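Local coordinates for protein glutathione S-transferase (Burkholderia xenovorans, PDB 2DSA) that reductively dechlorinates polychlorinated biphenyl metabolites, binds glutathione, and probably has the general glutathione transferase activity of its family, at residues 95-100 and 144-149; 138-143 and 179-184. All coordinates share one frame; numbering follows the deposited sequence.

In the fold
From the N terminus the chain first builds the thioredoxin-like domain around a mixed sheet, then enters the all-helical domain at helix 89-109. Contact 1 opens there, at 95-100, and closes a mostly helical loop when 144-149 returns to it. Contact 2 has begun by then: 138-143 takes in the end of helix 119-139 and the turn after it, and closes its own loop, which contains helix 153-163, on helix 176-186. The two loops therefore cross. Their centres are about 12 Å apart, and the carbonyl O of P144 in contact 1 accepts a hydrogen bond from R184 NH2 of contact 2. Together they illustrate how one connection, 140-149, ties four helices together.

Contact 1 (95-100 and 144-149); sequences QQWLNF and PYLLGD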
loop_
_atom_site.group_PDB
_atom_site.type_symbol
_atom_site.label_atom_id
_atom_site.label_comp_id
_atom_site.label_asym_id
_atom_site.label_seq_id
_atom_site.Cartn_x
_atom_site.Cartn_y
_atom_site.Cartn_z
ATOM N N GLN A 95 -6.751 -6.134 3.141
ATOM C CA GLN A 95 -5.883 -4.954 3.176
ATOM C C GLN A 95 -4.403 -5.327 3.115
ATOM O O GLN A 95 -3.585 -4.584 2.544
ATOM C CB GLN A 95 -6.170 -4.123 4.437
ATOM C CG GLN A 95 -7.582 -3.573 4.415
ATOM C CD GLN A 95 -8.068 -3.052 5.735
ATOM O OE1 GLN A 95 -7.516 -3.350 6.807
ATOM N NE2 GLN A 95 -9.139 -2.283 5.674
ATOM N N GLN A 96 -4.077 -6.458 3.742
ATOM C CA GLN A 96 -2.764 -7.080 3.619
ATOM C C GLN A 96 -2.473 -7.366 2.158
ATOM O O GLN A 96 -1.476 -6.900 1.634
ATOM C CB GLN A 96 -2.718 -8.385 4.433
ATOM C CG GLN A 96 -1.454 -9.217 4.190
ATOM C CD GLN A 96 -1.555 -10.611 4.800
ATOM O OE1 GLN A 96 -1.433 -11.615 4.095
ATOM N NE2 GLN A 96 -1.842 -10.674 6.094
ATOM N N TRP A 97 -3.358 -8.120 1.496
ATOM C CA TRP A 97 -3.170 -8.438 0.087
ATOM C C TRP A 97 -3.129 -7.215 -0.810
ATOM O O TRP A 97 -2.263 -7.141 -1.701
ATOM C CB TRP A 97 -4.152 -9.495 -0.412
ATOM C CG TRP A 97 -3.645 -10.873 -0.124
ATOM C CD1 TRP A 97 -4.177 -11.778 0.759
ATOM C CD2 TRP A 97 -2.465 -11.488 -0.672
ATOM N NE1 TRP A 97 -3.411 -12.921 0.772
ATOM C CE2 TRP A 97 -2.354 -12.770 -0.089
ATOM C CE3 TRP A 97 -1.505 -11.089 -1.618
ATOM C CZ2 TRP A 97 -1.312 -13.662 -0.413
ATOM C CZ3 TRP A 97 -0.472 -11.978 -1.951
ATOM C CH2 TRP A 97 -0.386 -13.248 -1.341
ATOM N N LEU A 98 -4.014 -6.242 -0.559
ATOM C CA LEU A 98 -4.014 -4.995 -1.337
ATOM C C LEU A 98 -2.701 -4.210 -1.185
ATOM O O LEU A 98 -2.188 -3.685 -2.158
ATOM C CB LEU A 98 -5.209 -4.098 -0.979
ATOM C CG LEU A 98 -6.631 -4.524 -1.369
ATOM C CD1 LEU A 98 -7.638 -3.514 -0.811
ATOM C CD2 LEU A 98 -6.784 -4.653 -2.894
ATOM N N ASN A 99 -2.176 -4.116 0.037
ATOM C CA ASN A 99 -0.912 -3.423 0.234
ATOM C C ASN A 99 0.284 -4.171 -0.372
ATOM O O ASN A 99 1.210 -3.535 -0.877
ATOM C CB ASN A 99 -0.639 -3.124 1.711
ATOM C CG ASN A 99 0.394 -2.044 1.882
ATOM O OD1 ASN A 99 0.097 -0.880 1.670
ATOM N ND2 ASN A 99 1.639 -2.426 2.231
ATOM N N PHE A 100 0.256 -5.506 -0.283
ATOM C CA PHE A 100 1.195 -6.380 -0.984
ATOM C C PHE A 100 1.227 -6.155 -2.497
ATOM O O PHE A 100 2.301 -5.986 -3.090
ATOM C CB PHE A 100 0.903 -7.855 -0.696
ATOM C CG PHE A 100 1.911 -8.799 -1.309
ATOM C CD1 PHE A 100 3.027 -9.217 -0.579
ATOM C CD2 PHE A 100 1.756 -9.264 -2.625
ATOM C CE1 PHE A 100 3.959 -10.081 -1.133
ATOM C CE2 PHE A 100 2.679 -10.128 -3.191
ATOM C CZ PHE A 100 3.784 -10.546 -2.449
ATOM N N PRO A 144 -8.846 -20.782 -5.602
ATOM C CA PRO A 144 -9.010 -19.989 -6.825
ATOM C C PRO A 144 -8.694 -18.487 -6.675
ATOM O O PRO A 144 -8.256 -17.858 -7.635
ATOM C CB PRO A 144 -10.472 -20.215 -7.196
ATOM C CG PRO A 144 -11.147 -20.562 -5.915
ATOM C CD PRO A 144 -10.137 -21.264 -5.072
ATOM N N TYR A 145 -8.908 -17.930 -5.482
ATOM C CA TYR A 145 -8.693 -16.508 -5.233
ATOM C C TYR A 145 -7.834 -16.286 -3.994
ATOM O O TYR A 145 -7.591 -17.225 -3.234
ATOM C CB TYR A 145 -10.041 -15.777 -5.119
ATOM C CG TYR A 145 -10.930 -16.053 -6.297
ATOM C CD1 TYR A 145 -12.040 -16.884 -6.173
ATOM C CD2 TYR A 145 -10.633 -15.530 -7.553
ATOM C CE1 TYR A 145 -12.849 -17.159 -7.263
ATOM C CE2 TYR A 145 -11.425 -15.804 -8.633
ATOM C CZ TYR A 145 -12.527 -16.621 -8.482
ATOM O OH TYR A 145 -13.314 -16.886 -9.569
ATOM N N LEU A 146 -7.358 -15.049 -3.831
ATOM C CA LEU A 146 -6.420 -14.665 -2.766
ATOM C C LEU A 146 -6.950 -14.925 -1.344
ATOM O O LEU A 146 -6.194 -15.341 -0.448
ATOM C CB LEU A 146 -6.026 -13.193 -2.937
ATOM C CG LEU A 146 -4.677 -12.739 -3.537
ATOM C CD1 LEU A 146 -3.853 -13.839 -4.201
ATOM C CD2 LEU A 146 -4.815 -11.491 -4.434
ATOM N N LEU A 147 -8.252 -14.694 -1.154
ATOM C CA LEU A 147 -8.902 -14.902 0.141
ATOM C C LEU A 147 -9.644 -16.244 0.241
ATOM O O LEU A 147 -10.300 -16.518 1.249
ATOM C CB LEU A 147 -9.828 -13.719 0.484
ATOM C CG LEU A 147 -9.145 -12.328 0.538
ATOM C CD1 LEU A 147 -10.122 -11.243 0.978
ATOM C CD2 LEU A 147 -7.910 -12.308 1.418
ATOM N N GLY A 148 -9.535 -17.075 -0.796
ATOM C CA GLY A 148 -10.155 -18.407 -0.786
ATOM C C GLY A 148 -11.059 -18.663 -1.972
ATOM O O GLY A 148 -10.618 -18.567 -3.118
ATOM N N ASP A 149 -12.325 -18.969 -1.693
ATOM C CA ASP A 149 -13.314 -19.280 -2.736
ATOM C C ASP A 149 -14.046 -18.052 -3.264
ATOM O O ASP A 149 -14.701 -18.114 -4.308
ATOM C CB ASP A 149 -14.322 -20.321 -2.233
ATOM C CG ASP A 149 -13.663 -21.657 -1.913
ATOM O OD1 ASP A 149 -13.103 -22.285 -2.852
ATOM O OD2 ASP A 149 -13.686 -22.061 -0.723
#
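Swung by chi1 -85° out from helix 89-109, the indole of W97 presents one face to L146, whose chi1 of -102° and nearly eclipsed chi2 are unusual for leucine and suggest strain or uncertainty in where its methyls lie. The branch carbon CG of L146 does the touching. It sits 3.8 Å from W97 CD2 and 4.0 Å from the centroid of the five-membered ring, 18° off the ring normal, a CH-pi contact displaced from the ring centre toward CD2, where the two rings are fused. L147 adds a second, smaller touch: its methyl CD2 lies obliquely by the pyrrole part of the indole, 3.8 Å from W97 CD1.

Two consecutive leucines can reach one ring because the backbone folds back on itself. Residues Y145 to G148 form a type I beta turn, closed by paired bonds, G148 N to Y145 O at 3.1 Å and Y145 N to G148 O at 3.0 Å, and G148 has backbone angles suited to glycine. From G148 to D155 the sequence matches G-x-x-h-S/T-x-x-D, the N-capping box motif of glutathione transferases, at the start of helix 153-163.

D155 OD2 of that helix accepts a hydrogen bond from L146 N, holding the turn in place, while A154 and L158 pack on L146. The ring of W97 also meets H93 of its own helix and Q139 of helix 119-139. On helix 89-109 the neighbour N99 touches a bound glutathione and bonds to E65 of the second subunit, so the contact joins helices 89-109, 119-139 and 153-163 beside the dimer interface.

Contact 2 (138-143 and 179-184); sequences RQLEHA and QAFQGR
L140 lays its methyl CD1 over one face of the F181 ring, 3.7 Å from F181 CD1 and 4.1 Å from the ring centroid. The overlap belongs to the all-helical C-terminal domain of the glutathione transferase fold, where the turn that follows helix 119-139 meets helix 176-186. It is a CH-pi contact, 28° off the ring normal, with the methyl displaced toward the CG and CD1 side of the ring. The other methyl, CD2 of L140, lies on the same side of the ring plane but beyond its rim, 3.9 Å from F181 CD1. With CG anti to the backbone N (chi1 168°) the F181 ring leaves the helix toward L140, and chi2 near 90° turns a face to the methyl. L162 packs on the ring too, and L158 touches both partners, making a small apolar cluster between that turn and helices 153-163 and 176-186.

Helix 119-139 ends at Q139, and L140 is the first residue beyond it to leave helical backbone angles. L140 O accepts a hydrogen bond from a water at 2.7 Å, and the water accepts one from R184 NH2, a link whose modelled length is suspiciously short. The stronger partner of R184 is the carbonyl of P144, which receives NH2 directly and fixes the arginine against the loop after A143. A polar link, direct at P144 and doubtful through the water, thus flanks the apolar overlap. The flat end of R184 folds back over its own helix, with A180 O 3.7 Å above the guanidinium plane and set toward its rim.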
loop_
_atom_site.group_PDB
_atom_site.type_symbol
_atom_site.label_atom_id
_atom_site.label_comp_id
_atom_site.label_asym_id
_atom_site.label_seq_id
_atom_site.Cartn_x
_atom_site.Cartn_y
_atom_site.Cartn_z
ATOM N N ARG A 138 2.126 -19.671 -5.246
ATOM C CA ARG A 138 1.886 -20.659 -4.193
ATOM C C ARG A 138 0.552 -20.418 -3.484
ATOM O O ARG A 138 -0.167 -21.372 -3.154
ATOM C CB ARG A 138 3.059 -20.714 -3.215
ATOM C CG ARG A 138 4.346 -21.205 -3.889
ATOM C CD ARG A 138 5.477 -21.546 -2.909
ATOM N NE ARG A 138 5.939 -20.375 -2.156
ATOM C CZ ARG A 138 6.853 -19.501 -2.580
ATOM N NH1 ARG A 138 7.426 -19.643 -3.780
ATOM N NH2 ARG A 138 7.189 -18.478 -1.794
ATOM N N GLN A 139 0.212 -19.139 -3.285
ATOM C CA GLN A 139 -1.049 -18.755 -2.646
ATOM C C GLN A 139 -2.235 -19.210 -3.501
ATOM O O GLN A 139 -3.233 -19.689 -2.981
ATOM C CB GLN A 139 -1.088 -17.234 -2.408
ATOM C CG GLN A 139 -2.389 -16.677 -1.766
ATOM C CD GLN A 139 -2.541 -16.989 -0.270
ATOM O OE1 GLN A 139 -3.655 -16.973 0.259
ATOM N NE2 GLN A 139 -1.431 -17.260 0.414
ATOM N N LEU A 140 -2.094 -19.091 -4.818
ATOM C CA LEU A 140 -3.169 -19.412 -5.751
ATOM C C LEU A 140 -3.150 -20.862 -6.264
ATOM O O LEU A 140 -3.959 -21.234 -7.125
ATOM C CB LEU A 140 -3.201 -18.392 -6.899
ATOM C CG LEU A 140 -3.609 -16.960 -6.512
ATOM C CD1 LEU A 140 -3.297 -15.990 -7.627
ATOM C CD2 LEU A 140 -5.090 -16.855 -6.111
ATOM N N GLU A 141 -2.246 -21.672 -5.701
ATOM C CA GLU A 141 -2.094 -23.080 -6.078
ATOM C C GLU A 141 -3.248 -23.986 -5.684
ATOM O O GLU A 141 -3.652 -24.849 -6.474
ATOM C CB GLU A 141 -0.813 -23.663 -5.497
ATOM C CG GLU A 141 0.233 -23.993 -6.537
ATOM C CD GLU A 141 1.515 -24.495 -5.911
ATOM O OE1 GLU A 141 2.605 -24.135 -6.424
ATOM O OE2 GLU A 141 1.437 -25.238 -4.896
ATOM N N HIS A 142 -3.767 -23.816 -4.468
ATOM C CA HIS A 142 -4.822 -24.711 -3.984
ATOM C C HIS A 142 -6.155 -24.005 -3.726
ATOM O O HIS A 142 -7.112 -24.632 -3.261
ATOM C CB HIS A 142 -4.359 -25.507 -2.746
ATOM C CG HIS A 142 -3.064 -26.238 -2.945
ATOM N ND1 HIS A 142 -2.950 -27.348 -3.759
ATOM C CD2 HIS A 142 -1.826 -26.011 -2.441
ATOM C CE1 HIS A 142 -1.696 -27.769 -3.750
ATOM N NE2 HIS A 142 -0.993 -26.975 -2.960
ATOM N N ALA A 143 -6.217 -22.711 -4.039
ATOM C CA ALA A 143 -7.459 -21.938 -3.922
ATOM C C ALA A 143 -7.606 -20.996 -5.123
ATOM O O ALA A 143 -6.605 -20.482 -5.632
ATOM C CB ALA A 143 -7.492 -21.173 -2.595
ATOM N N GLN A 179 -1.394 -18.024 -14.383
ATOM C CA GLN A 179 -2.079 -18.096 -15.679
ATOM C C GLN A 179 -3.489 -18.656 -15.532
ATOM O O GLN A 179 -4.418 -18.195 -16.185
ATOM C CB GLN A 179 -1.278 -18.952 -16.657
ATOM C CG GLN A 179 0.049 -18.348 -17.043
ATOM C CD GLN A 179 0.949 -19.335 -17.746
ATOM O OE1 GLN A 179 0.990 -20.517 -17.398
ATOM N NE2 GLN A 179 1.699 -18.847 -18.733
ATOM N N ALA A 180 -3.636 -19.660 -14.674
ATOM C CA ALA A 180 -4.942 -20.218 -14.341
ATOM C C ALA A 180 -5.832 -19.149 -13.709
ATOM O O ALA A 180 -7.017 -19.051 -14.031
ATOM C CB ALA A 180 -4.789 -21.403 -13.408
ATOM N N PHE A 181 -5.244 -18.347 -12.825
ATOM C CA PHE A 181 -5.938 -17.235 -12.173
ATOM C C PHE A 181 -6.374 -16.177 -13.189
ATOM O O PHE A 181 -7.494 -15.682 -13.118
ATOM C CB PHE A 181 -5.048 -16.635 -11.071
ATOM C CG PHE A 181 -5.536 -15.316 -10.529
ATOM C CD1 PHE A 181 -6.433 -15.273 -9.465
ATOM C CD2 PHE A 181 -5.069 -14.113 -11.065
ATOM C CE1 PHE A 181 -6.869 -14.051 -8.956
ATOM C CE2 PHE A 181 -5.500 -12.893 -10.566
ATOM C CZ PHE A 181 -6.395 -12.863 -9.513
ATOM N N GLN A 182 -5.496 -15.853 -14.138
ATOM C CA GLN A 182 -5.815 -14.891 -15.200
ATOM C C GLN A 182 -7.041 -15.287 -16.006
ATOM O O GLN A 182 -7.878 -14.441 -16.322
ATOM C CB GLN A 182 -4.636 -14.721 -16.142
ATOM C CG GLN A 182 -3.517 -13.911 -15.556
ATOM C CD GLN A 182 -2.363 -13.751 -16.504
ATOM O OE1 GLN A 182 -1.940 -12.631 -16.805
ATOM N NE2 GLN A 182 -1.846 -14.871 -16.999
ATOM N N GLY A 183 -7.140 -16.575 -16.335
ATOM C CA GLY A 183 -8.268 -17.091 -17.100
ATOM C C GLY A 183 -9.556 -17.146 -16.300
ATOM O O GLY A 183 -10.644 -16.985 -16.846
ATOM N N ARG A 184 -9.415 -17.381 -15.001
ATOM C CA ARG A 184 -10.520 -17.423 -14.058
ATOM C C ARG A 184 -11.170 -16.042 -13.902
ATOM O O ARG A 184 -12.395 -15.924 -13.908
ATOM C CB ARG A 184 -9.991 -17.917 -12.708
ATOM C CG ARG A 184 -11.033 -18.472 -11.775
ATOM C CD ARG A 184 -10.462 -19.582 -10.898
ATOM N NE ARG A 184 -9.191 -19.191 -10.305
ATOM C CZ ARG A 184 -8.059 -19.887 -10.382
ATOM N NH1 ARG A 184 -7.996 -21.060 -11.013
ATOM N NH2 ARG A 184 -6.983 -19.401 -9.796
HETATM O O HOH W 1 -4.829 -20.571 -9.566
#